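Local coordinates for cytochrome C-type biogenesis protein ccmF (Thermus thermophilus, PDB 6ZMQ) that binds heme b within the membrane and probably attaches heme to apocytochrome c as the heme lyase of cytochrome c maturation, at residues A[218-221]-A[222-225]; A[425-428]-A[429-432]; A[151-154]-A[155-158]. One frame throughout, in Å; residues are numbered along the deposited sequence.

Contact 1 of 3, residues A[218-221]-A[222-225]; sequences TWVE and ETRW. With PTY (phosphatidylethanolamine), chain F.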
loop_
_atom_site.group_PDB
_atom_site.type_symbol
_atom_site.label_atom_id
_atom_site.label_comp_id
_atom_site.label_asym_id
_atom_site.label_seq_id
_atom_site.Cartn_x
_atom_site.Cartn_y
_atom_site.Cartn_z
ATOM N N THR A 218 1.072 -24.073 13.521
ATOM C CA THR A 218 -0.209 -23.580 14.016
ATOM C C THR A 218 -0.345 -22.064 13.953
ATOM O O THR A 218 -1.471 -21.559 13.989
ATOM C CB THR A 218 -0.426 -24.043 15.462
ATOM O OG1 THR A 218 -1.724 -23.631 15.906
ATOM C CG2 THR A 218 0.639 -23.458 16.391
ATOM N N TRP A 219 0.770 -21.338 13.848
ATOM C CA TRP A 219 0.780 -19.883 13.975
ATOM C C TRP A 219 0.098 -19.143 12.829
ATOM O O TRP A 219 -0.403 -18.039 13.061
ATOM C CB TRP A 219 2.223 -19.389 14.087
ATOM C CG TRP A 219 2.977 -19.511 12.799
ATOM C CD1 TRP A 219 3.525 -20.646 12.286
ATOM C CD2 TRP A 219 3.258 -18.465 11.854
ATOM N NE1 TRP A 219 4.125 -20.377 11.082
ATOM C CE2 TRP A 219 3.972 -19.045 10.795
ATOM C CE3 TRP A 219 2.969 -17.097 11.799
ATOM C CZ2 TRP A 219 4.417 -18.305 9.700
ATOM C CZ3 TRP A 219 3.405 -16.364 10.703
ATOM C CH2 TRP A 219 4.126 -16.971 9.674
ATOM N N VAL A 220 0.045 -19.695 11.613
ATOM C CA VAL A 220 -0.371 -18.874 10.482
ATOM C C VAL A 220 -1.864 -19.027 10.209
ATOM O O VAL A 220 -2.472 -18.123 9.615
ATOM C CB VAL A 220 0.465 -19.148 9.207
ATOM C CG1 VAL A 220 0.049 -20.407 8.511
ATOM C CG2 VAL A 220 0.386 -17.967 8.247
ATOM N N GLU A 221 -2.482 -20.102 10.681
ATOM C CA GLU A 221 -3.895 -20.324 10.449
ATOM C C GLU A 221 -4.756 -19.689 11.526
ATOM O O GLU A 221 -5.946 -19.456 11.289
ATOM C CB GLU A 221 -4.156 -21.832 10.335
ATOM C CG GLU A 221 -3.148 -22.667 11.113
ATOM C CD GLU A 221 -3.409 -24.151 11.018
ATOM O OE1 GLU A 221 -3.009 -24.883 11.944
ATOM O OE2 GLU A 221 -3.979 -24.588 9.992
ATOM N N GLU A 222 -4.166 -19.376 12.680
ATOM C CA GLU A 222 -4.798 -18.504 13.655
ATOM C C GLU A 222 -4.635 -17.024 13.327
ATOM O O GLU A 222 -5.362 -16.204 13.896
ATOM C CB GLU A 222 -4.226 -18.759 15.051
ATOM C CG GLU A 222 -4.129 -20.223 15.462
ATOM C CD GLU A 222 -3.085 -20.445 16.552
ATOM O OE1 GLU A 222 -1.937 -19.977 16.387
ATOM O OE2 GLU A 222 -3.416 -21.065 17.585
ATOM N N THR A 223 -3.705 -16.646 12.445
ATOM C CA THR A 223 -3.427 -15.228 12.216
ATOM C C THR A 223 -3.849 -14.772 10.821
ATOM O O THR A 223 -3.645 -13.599 10.468
ATOM C CB THR A 223 -1.942 -14.919 12.452
ATOM O OG1 THR A 223 -1.783 -13.511 12.607
ATOM C CG2 THR A 223 -1.068 -15.355 11.290
ATOM N N ARG A 224 -4.558 -15.645 10.091
ATOM C CA ARG A 224 -4.730 -15.570 8.638
ATOM C C ARG A 224 -5.478 -14.316 8.186
ATOM O O ARG A 224 -5.164 -13.747 7.126
ATOM C CB ARG A 224 -5.431 -16.867 8.198
ATOM C CG ARG A 224 -6.101 -16.904 6.835
ATOM C CD ARG A 224 -7.634 -16.716 6.880
ATOM N NE ARG A 224 -8.346 -17.066 5.644
ATOM C CZ ARG A 224 -8.221 -16.483 4.448
ATOM N NH1 ARG A 224 -8.844 -17.009 3.406
ATOM N NH2 ARG A 224 -7.481 -15.393 4.264
ATOM N N TRP A 225 -6.406 -13.826 9.007
ATOM C CA TRP A 225 -7.250 -12.721 8.567
ATOM C C TRP A 225 -6.510 -11.392 8.666
ATOM O O TRP A 225 -6.750 -10.487 7.861
ATOM C CB TRP A 225 -8.556 -12.724 9.367
ATOM C CG TRP A 225 -9.520 -13.847 8.943
ATOM C CD1 TRP A 225 -10.081 -14.772 9.775
ATOM C CD2 TRP A 225 -10.038 -14.142 7.623
ATOM N NE1 TRP A 225 -10.884 -15.634 9.070
ATOM C CE2 TRP A 225 -10.884 -15.265 7.751
ATOM C CE3 TRP A 225 -9.868 -13.575 6.353
ATOM C CZ2 TRP A 225 -11.550 -15.825 6.663
ATOM C CZ3 TRP A 225 -10.538 -14.134 5.281
ATOM C CH2 TRP A 225 -11.360 -15.248 5.441
HETATM C C1 PTY F . -9.052 -9.160 12.651
HETATM C C2 PTY F . -8.262 -16.610 12.175
HETATM C C3 PTY F . -9.068 -15.841 13.222
HETATM O O4 PTY F . -8.783 -7.798 12.820
HETATM C C5 PTY F . -10.623 -11.010 13.368
HETATM C C6 PTY F . -10.295 -9.513 13.461
HETATM O O7 PTY F . -11.358 -8.778 12.915
HETATM C C8 PTY F . -12.206 -8.098 13.802
HETATM O O10 PTY F . -12.621 -8.637 14.774
HETATM C C11 PTY F . -12.609 -6.650 13.501
HETATM C C12 PTY F . -13.301 -6.029 14.715
HETATM C C13 PTY F . -13.687 -4.567 14.469
HETATM C C14 PTY F . -14.689 -4.459 13.317
HETATM C C15 PTY F . -15.374 -3.091 13.329
HETATM C C16 PTY F . -15.840 -2.774 11.908
HETATM C C17 PTY F . -15.914 -1.261 11.678
HETATM C C18 PTY F . -14.819 -0.719 10.743
HETATM C C19 PTY F . -14.414 -1.682 9.622
HETATM C C20 PTY F . -14.188 -0.930 8.306
HETATM C C21 PTY F . -12.936 -0.049 8.365
HETATM C C22 PTY F . -12.764 0.672 7.023
HETATM C C23 PTY F . -11.304 1.045 6.749
HETATM C C24 PTY F . -11.122 2.560 6.906
HETATM C C25 PTY F . -10.344 3.133 5.717
HETATM C C26 PTY F . -10.379 4.663 5.739
HETATM C C27 PTY F . -10.201 5.203 4.321
HETATM C C28 PTY F . -10.906 6.554 4.223
HETATM C C29 PTY F . -11.473 6.755 2.821
HETATM C C30 PTY F . -8.247 -7.144 11.704
HETATM C C31 PTY F . -8.152 -5.616 11.679
HETATM O O30 PTY F . -7.850 -7.772 10.780
HETATM C C32 PTY F . -9.485 -4.912 11.929
HETATM C C33 PTY F . -9.299 -3.415 11.671
HETATM C C34 PTY F . -10.448 -2.872 10.822
HETATM C C35 PTY F . -9.923 -1.719 9.969
HETATM C C36 PTY F . -9.540 -0.551 10.883
HETATM C C37 PTY F . -9.751 0.786 10.161
HETATM C C38 PTY F . -9.386 1.967 11.067
HETATM C C39 PTY F . -9.508 3.303 10.333
HETATM C C40 PTY F . -10.033 4.373 11.290
HETATM C C41 PTY F . -10.326 5.670 10.538
HETATM C C42 PTY F . -11.768 5.637 10.038
HETATM C C43 PTY F . -12.551 6.759 10.716
HETATM C C44 PTY F . -13.719 7.133 9.808
HETATM P P1 PTY F . -9.807 -13.436 13.985
HETATM O O11 PTY F . -9.127 -14.477 12.900
HETATM O O12 PTY F . -9.233 -13.734 15.350
HETATM O O13 PTY F . -11.293 -13.701 14.048
HETATM O O14 PTY F . -9.515 -11.857 13.560
HETATM N N1 PTY F . -8.473 -18.035 12.363
#

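Contact 2 of 3, residues A[425-428]-A[429-432]; sequences LLPW and RRAR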
loop_
_atom_site.group_PDB
_atom_site.type_symbol
_atom_site.label_atom_id
_atom_site.label_comp_id
_atom_site.label_asym_id
_atom_site.label_seq_id
_atom_site.Cartn_x
_atom_site.Cartn_y
_atom_site.Cartn_z
ATOM N N LEU A 425 -4.985 -24.946 -11.318
ATOM C CA LEU A 425 -5.469 -26.043 -12.146
ATOM C C LEU A 425 -4.612 -27.289 -12.016
ATOM O O LEU A 425 -4.819 -28.255 -12.759
ATOM C CB LEU A 425 -5.525 -25.618 -13.614
ATOM C CG LEU A 425 -6.743 -24.840 -14.105
ATOM C CD1 LEU A 425 -6.730 -24.778 -15.622
ATOM C CD2 LEU A 425 -8.016 -25.531 -13.636
ATOM N N LEU A 426 -3.665 -27.292 -11.079
ATOM C CA LEU A 426 -2.827 -28.415 -10.728
ATOM C C LEU A 426 -3.304 -29.037 -9.420
ATOM O O LEU A 426 -3.765 -28.328 -8.517
ATOM C CB LEU A 426 -1.362 -27.983 -10.574
ATOM C CG LEU A 426 -0.624 -27.493 -11.823
ATOM C CD1 LEU A 426 0.762 -26.990 -11.467
ATOM C CD2 LEU A 426 -0.522 -28.608 -12.848
ATOM N N PRO A 427 -3.226 -30.355 -9.292
ATOM C CA PRO A 427 -3.551 -30.995 -8.017
ATOM C C PRO A 427 -2.404 -30.876 -7.022
ATOM O O PRO A 427 -1.261 -30.577 -7.374
ATOM C CB PRO A 427 -3.792 -32.455 -8.418
ATOM C CG PRO A 427 -2.857 -32.645 -9.562
ATOM C CD PRO A 427 -2.961 -31.356 -10.344
ATOM N N TRP A 428 -2.743 -31.099 -5.753
ATOM C CA TRP A 428 -1.765 -31.019 -4.675
ATOM C C TRP A 428 -0.807 -32.213 -4.706
ATOM O O TRP A 428 -1.235 -33.353 -4.928
ATOM C CB TRP A 428 -2.474 -30.991 -3.323
ATOM C CG TRP A 428 -3.322 -29.777 -2.958
ATOM C CD1 TRP A 428 -4.671 -29.766 -2.745
ATOM C CD2 TRP A 428 -2.869 -28.441 -2.679
ATOM N NE1 TRP A 428 -5.088 -28.503 -2.388
ATOM C CE2 TRP A 428 -4.003 -27.672 -2.340
ATOM C CE3 TRP A 428 -1.626 -27.817 -2.709
ATOM C CZ2 TRP A 428 -3.922 -26.313 -2.027
ATOM C CZ3 TRP A 428 -1.546 -26.463 -2.394
ATOM C CH2 TRP A 428 -2.685 -25.731 -2.055
ATOM N N ARG A 429 0.483 -31.919 -4.451
ATOM C CA ARG A 429 1.656 -32.828 -4.357
ATOM C C ARG A 429 1.666 -33.967 -5.383
ATOM O O ARG A 429 1.622 -35.151 -5.046
ATOM C CB ARG A 429 1.876 -33.389 -2.946
ATOM C CG ARG A 429 3.397 -33.588 -2.720
ATOM C CD ARG A 429 3.954 -33.413 -1.315
ATOM N NE ARG A 429 5.330 -33.919 -1.295
ATOM C CZ ARG A 429 6.058 -34.143 -0.204
ATOM N NH1 ARG A 429 5.550 -33.922 0.999
ATOM N NH2 ARG A 429 7.300 -34.596 -0.322
ATOM N N ARG A 430 1.733 -33.585 -6.651
ATOM C CA ARG A 430 1.816 -34.542 -7.745
ATOM C C ARG A 430 3.274 -34.781 -8.140
ATOM O O ARG A 430 4.113 -33.878 -8.053
ATOM C CB ARG A 430 1.028 -34.009 -8.937
ATOM C CG ARG A 430 0.843 -34.933 -10.123
ATOM C CD ARG A 430 0.066 -34.258 -11.244
ATOM N NE ARG A 430 0.937 -33.391 -12.044
ATOM C CZ ARG A 430 1.106 -32.079 -11.866
ATOM N NH1 ARG A 430 0.429 -31.417 -10.937
ATOM N NH2 ARG A 430 1.944 -31.413 -12.645
ATOM N N ALA A 431 3.572 -36.014 -8.570
ATOM C CA ALA A 431 4.912 -36.364 -9.045
ATOM C C ALA A 431 5.270 -35.626 -10.333
ATOM O O ALA A 431 6.275 -34.909 -10.393
ATOM C CB ALA A 431 5.017 -37.878 -9.247
ATOM N N ARG A 432 4.462 -35.791 -11.381
ATOM C CA ARG A 432 4.777 -35.154 -12.654
ATOM C C ARG A 432 3.498 -34.888 -13.434
ATOM O O ARG A 432 2.481 -35.559 -13.238
ATOM C CB ARG A 432 5.717 -36.005 -13.515
ATOM C CG ARG A 432 6.744 -35.182 -14.283
ATOM C CD ARG A 432 7.368 -35.987 -15.397
ATOM N NE ARG A 432 6.320 -36.526 -16.257
ATOM C CZ ARG A 432 6.533 -37.110 -17.430
ATOM N NH1 ARG A 432 7.766 -37.246 -17.895
ATOM N NH2 ARG A 432 5.507 -37.558 -18.138
#

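Contact 3 of 3, residues A[151-154]-A[155-158]; sequences FFFG and VMAT. With PTY (phosphatidylethanolamine), chain E.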
loop_
_atom_site.group_PDB
_atom_site.type_symbol
_atom_site.label_atom_id
_atom_site.label_comp_id
_atom_site.label_asym_id
_atom_site.label_seq_id
_atom_site.Cartn_x
_atom_site.Cartn_y
_atom_site.Cartn_z
ATOM N N PHE A 151 8.971 1.244 21.003
ATOM C CA PHE A 151 9.777 1.977 20.022
ATOM C C PHE A 151 9.050 3.209 19.506
ATOM O O PHE A 151 9.659 4.274 19.390
ATOM C CB PHE A 151 10.185 1.132 18.816
ATOM C CG PHE A 151 10.958 1.938 17.782
ATOM C CD1 PHE A 151 12.187 2.505 18.107
ATOM C CD2 PHE A 151 10.419 2.209 16.532
ATOM C CE1 PHE A 151 12.893 3.267 17.181
ATOM C CE2 PHE A 151 11.117 2.971 15.599
ATOM C CZ PHE A 151 12.355 3.500 15.927
ATOM N N PHE A 152 7.752 3.081 19.193
ATOM C CA PHE A 152 6.999 4.219 18.654
ATOM C C PHE A 152 6.843 5.332 19.678
ATOM O O PHE A 152 7.027 6.509 19.356
ATOM C CB PHE A 152 5.619 3.784 18.158
ATOM C CG PHE A 152 5.642 3.181 16.800
ATOM C CD1 PHE A 152 6.420 3.739 15.796
ATOM C CD2 PHE A 152 4.873 2.066 16.518
ATOM C CE1 PHE A 152 6.446 3.180 14.540
ATOM C CE2 PHE A 152 4.891 1.501 15.261
ATOM C CZ PHE A 152 5.681 2.056 14.277
ATOM N N PHE A 153 6.578 4.982 20.930
ATOM C CA PHE A 153 6.372 6.039 21.907
ATOM C C PHE A 153 7.690 6.544 22.492
ATOM O O PHE A 153 7.768 7.705 22.900
ATOM C CB PHE A 153 5.382 5.565 22.967
ATOM C CG PHE A 153 3.955 5.592 22.477
ATOM C CD1 PHE A 153 3.236 6.775 22.489
ATOM C CD2 PHE A 153 3.362 4.460 21.931
ATOM C CE1 PHE A 153 1.934 6.823 22.012
ATOM C CE2 PHE A 153 2.057 4.498 21.452
ATOM C CZ PHE A 153 1.352 5.685 21.494
ATOM N N GLY A 154 8.744 5.719 22.498
ATOM C CA GLY A 154 10.080 6.236 22.752
ATOM C C GLY A 154 10.552 7.203 21.681
ATOM O O GLY A 154 11.002 8.309 21.990
ATOM N N VAL A 155 10.374 6.836 20.401
ATOM C CA VAL A 155 10.790 7.696 19.290
ATOM C C VAL A 155 9.839 8.885 19.147
ATOM O O VAL A 155 10.081 9.801 18.356
ATOM C CB VAL A 155 10.888 6.880 17.979
ATOM C CG1 VAL A 155 9.537 6.740 17.260
ATOM C CG2 VAL A 155 11.954 7.435 17.043
ATOM N N MET A 156 8.675 8.812 19.794
ATOM C CA MET A 156 7.794 9.961 19.917
ATOM C C MET A 156 8.126 10.814 21.143
ATOM O O MET A 156 7.726 11.978 21.208
ATOM C CB MET A 156 6.352 9.470 19.988
ATOM C CG MET A 156 5.276 10.441 19.525
ATOM S SD MET A 156 3.667 9.658 19.764
ATOM C CE MET A 156 3.965 8.007 19.109
ATOM N N ALA A 157 8.784 10.248 22.161
ATOM C CA ALA A 157 9.000 11.018 23.380
ATOM C C ALA A 157 10.380 11.652 23.500
ATOM O O ALA A 157 10.453 12.847 23.804
ATOM C CB ALA A 157 8.766 10.155 24.622
ATOM N N THR A 158 11.473 10.922 23.256
ATOM C CA THR A 158 12.779 11.557 23.459
ATOM C C THR A 158 13.160 12.387 22.233
ATOM O O THR A 158 13.739 13.470 22.358
ATOM C CB THR A 158 13.877 10.536 23.832
ATOM O OG1 THR A 158 15.144 11.203 23.902
ATOM C CG2 THR A 158 13.991 9.350 22.852
HETATM C C1 PTY E . 21.040 10.087 18.503
HETATM C C2 PTY E . 25.748 14.614 15.574
HETATM C C3 PTY E . 24.879 13.553 14.899
HETATM O O4 PTY E . 19.785 10.676 18.679
HETATM C C5 PTY E . 21.381 10.188 15.998
HETATM C C6 PTY E . 21.136 9.269 17.210
HETATM O O7 PTY E . 20.001 8.439 17.027
HETATM C C8 PTY E . 20.145 7.089 17.435
HETATM O O10 PTY E . 21.140 6.746 17.978
HETATM C C11 PTY E . 19.042 6.040 17.187
HETATM C C12 PTY E . 19.330 4.689 17.877
HETATM C C13 PTY E . 18.610 3.498 17.208
HETATM C C14 PTY E . 17.973 2.515 18.205
HETATM C C15 PTY E . 16.704 1.858 17.636
HETATM C C16 PTY E . 16.453 0.441 18.182
HETATM C C17 PTY E . 15.088 0.362 18.888
HETATM C C18 PTY E . 14.455 -1.036 18.834
HETATM C C19 PTY E . 13.216 -1.097 19.738
HETATM C C20 PTY E . 12.781 -2.550 19.974
HETATM C C21 PTY E . 11.967 -2.677 21.267
HETATM C C22 PTY E . 12.342 -3.955 22.030
HETATM C C23 PTY E . 11.592 -5.168 21.468
HETATM C C24 PTY E . 11.861 -6.410 22.326
HETATM C C25 PTY E . 10.960 -7.583 21.928
HETATM C C26 PTY E . 11.812 -8.761 21.447
HETATM C C27 PTY E . 11.199 -10.088 21.891
HETATM C C28 PTY E . 11.758 -11.196 21.003
HETATM C C29 PTY E . 11.681 -12.549 21.702
HETATM C C30 PTY E . 19.489 10.903 20.030
HETATM C C31 PTY E . 18.961 9.755 20.890
HETATM O O30 PTY E . 19.664 11.975 20.511
HETATM C C32 PTY E . 17.772 9.100 20.185
HETATM C C33 PTY E . 17.367 7.791 20.867
HETATM C C34 PTY E . 16.037 7.302 20.284
HETATM C C35 PTY E . 15.656 5.955 20.901
HETATM C C36 PTY E . 14.137 5.765 20.902
HETATM C C37 PTY E . 13.738 4.856 22.065
HETATM C C38 PTY E . 13.057 3.597 21.526
HETATM C C39 PTY E . 12.828 2.576 22.642
HETATM C C40 PTY E . 13.835 1.434 22.502
HETATM C C41 PTY E . 13.443 0.241 23.376
HETATM C C42 PTY E . 14.116 0.353 24.743
HETATM C C43 PTY E . 14.204 -1.030 25.381
HETATM C C44 PTY E . 13.140 -1.131 26.469
HETATM P P1 PTY E . 23.465 11.841 16.291
HETATM O O11 PTY E . 23.714 13.342 15.650
HETATM O O12 PTY E . 24.232 10.823 15.483
HETATM O O13 PTY E . 24.016 11.845 17.695
HETATM O O14 PTY E . 21.852 11.466 16.354
HETATM N N1 PTY E . 27.054 14.051 15.864
#

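Contact 1 of 3, residues A[218-221]-A[222-225]
Glu221, joined directly to Glu222, gives its carbonyl O to a hydrogen bond from the ethanolamine nitrogen N1 of a phosphatidylethanolamine, 3.1 Å away. The lipid then runs past the next residues: its C2 lies 3.4 Å from Glu222 O, and its O11 sits in the plane of the Trp225 indole, at the edge, 3.3 Å from CD1. Within the turn, Thr223 N reaches back to Val220 O in a weak bond of 3.4 Å, bent to 145°, just before helix 224-247 begins. Thr223 holds the N-cap position without a capping bond from its side chain; with OG1 trans to the backbone N (chi1 -163°), its methyl CG2 instead faces Trp219 O at 3.3 Å. The extended Glu222 side chain, set by its first torsion beside the backbone N, crosses Thr218 obliquely, OE2 3.5 Å from Thr218 OG1, but the strong partner of the carboxylate is Arg137, which bridges to OE1. Arg224 leads its guanidinium away from the turn to bond through NH2 with a heme carboxylate oxygen, O2D. Trp225 CZ3 lies over the centre of that guanidinium, 3.4 Å above its plane, while Arg224 CD covers one face of the indole. Arg502, another heme-binding residue, stands beside Arg224, and the heme carboxylate probably offsets their charges. One short turn thus meets the heme and two lipids: its backbone carbonyl receives one headgroup, Trp225 NE1 bonds weakly to O11 of a second lipid, and its arginine, probably steadied by the tryptophan packed against it, receives the heme.

Contact 2 of 3, residues A[425-428]-A[429-432]
Leu426, Pro427 and Trp428 run extended until Arg429, with positive phi and psi, turns the chain and brings Arg430 back toward Leu426 and Pro427. Arg430 carries the contact. Its chain leaves the backbone extended and then bends at chi3 (81°), which swings the guanidinium across the side chains of Leu426 and Pro427. NH1 meets Pro427 CD at 3.4 Å and Leu426 CD2 at 3.5 Å, both approaching the flat group obliquely, while the aliphatic Arg430 CD rests 3.7 Å from Pro427 CG. The leucine side chain crosses that of the arginine at about a right angle. A weak bond from Arg430 NE to Arg432 O, 2.9 Å and bent to 141°, probably helps set the rotation of the group, and NH2 reaches Leu360 O, also weakly. The Trp428 ring makes a cation-pi contact with Arg362. Ser361 OG and Glu363 OE1 accept from the backbone N of Arg430 and Arg429, respectively. This is an irregular surface turn between helices 402-422 and 439-454, docked on the start of helix 362-384; the loop probably faces the cytoplasm, and its three arginines would then fit the positive-inside rule of membrane proteins.

Contact 3 of 3, residues A[151-154]-A[155-158]
Met156 lays its terminal methyl over one face of the Phe153 ring, the two side chains running next to each other and pointing the same way. CE stands 3.9 Å from the centroid of the Phe153 ring and 23° off its normal, a CH-pi contact, while SD is placed obliquely, 45° off the normal, completing a Met-aromatic pair. The bend at the last torsion of the methionine (chi3 -45°) turns CE onto the ring. Val155 meets Phe151 differently: the side chains cross at a slant, with Val155 CB above one ring face toward its rim and CG2 4.1 Å from Phe151 CZ. Val155 N bonds to Phe151 O at 2.8 Å, the regular helical link beneath this pair. Near the helix end, Gly154 O accepts twice, from Thr158 N at 2.9 Å, almost in line with the carbonyl, and from Ala157 N at 3.0 Å, above the carbonyl plane. A phosphatidylethanolamine lies along the side of the helix formed by Phe151, Gly154, Val155 and Thr158, its C17 3.7 Å from Phe151 CD1 and its C36 3.9 Å from Gly154 C. Phe153 and Met156 pack on helices 20-47 and 110-129, and Phe151 stacks on Phe332. The side-chain contacts are apolar, Thr158 included through its CG2: this end of helix 135-157 is probably held mainly by dispersion and aromatic contacts with its neighbours and with lipid acyl chains.

Overall arrangement
From the N terminus, contact 3 comes first, near the end of helix 135-157, then contact 1 at the start of helix 224-247, and last contact 2 in the loop between helices 402-422 and 439-454. Each is local and closes only a turn of chain, so the three stand in series and none nests or crosses. Contacts 1 and 3 both fall in the cytochrome c assembly region of the chain, their centres 30 Å apart; contact 2 belongs to the C-terminal CcmF region, its centre 25 Å from that of contact 1 and 50 Å from that of contact 3. Contacts 1 and 2 both touch helix 266-284 near the heme, whereas contact 3 packs among helices 20-47, 110-129 and 325-345.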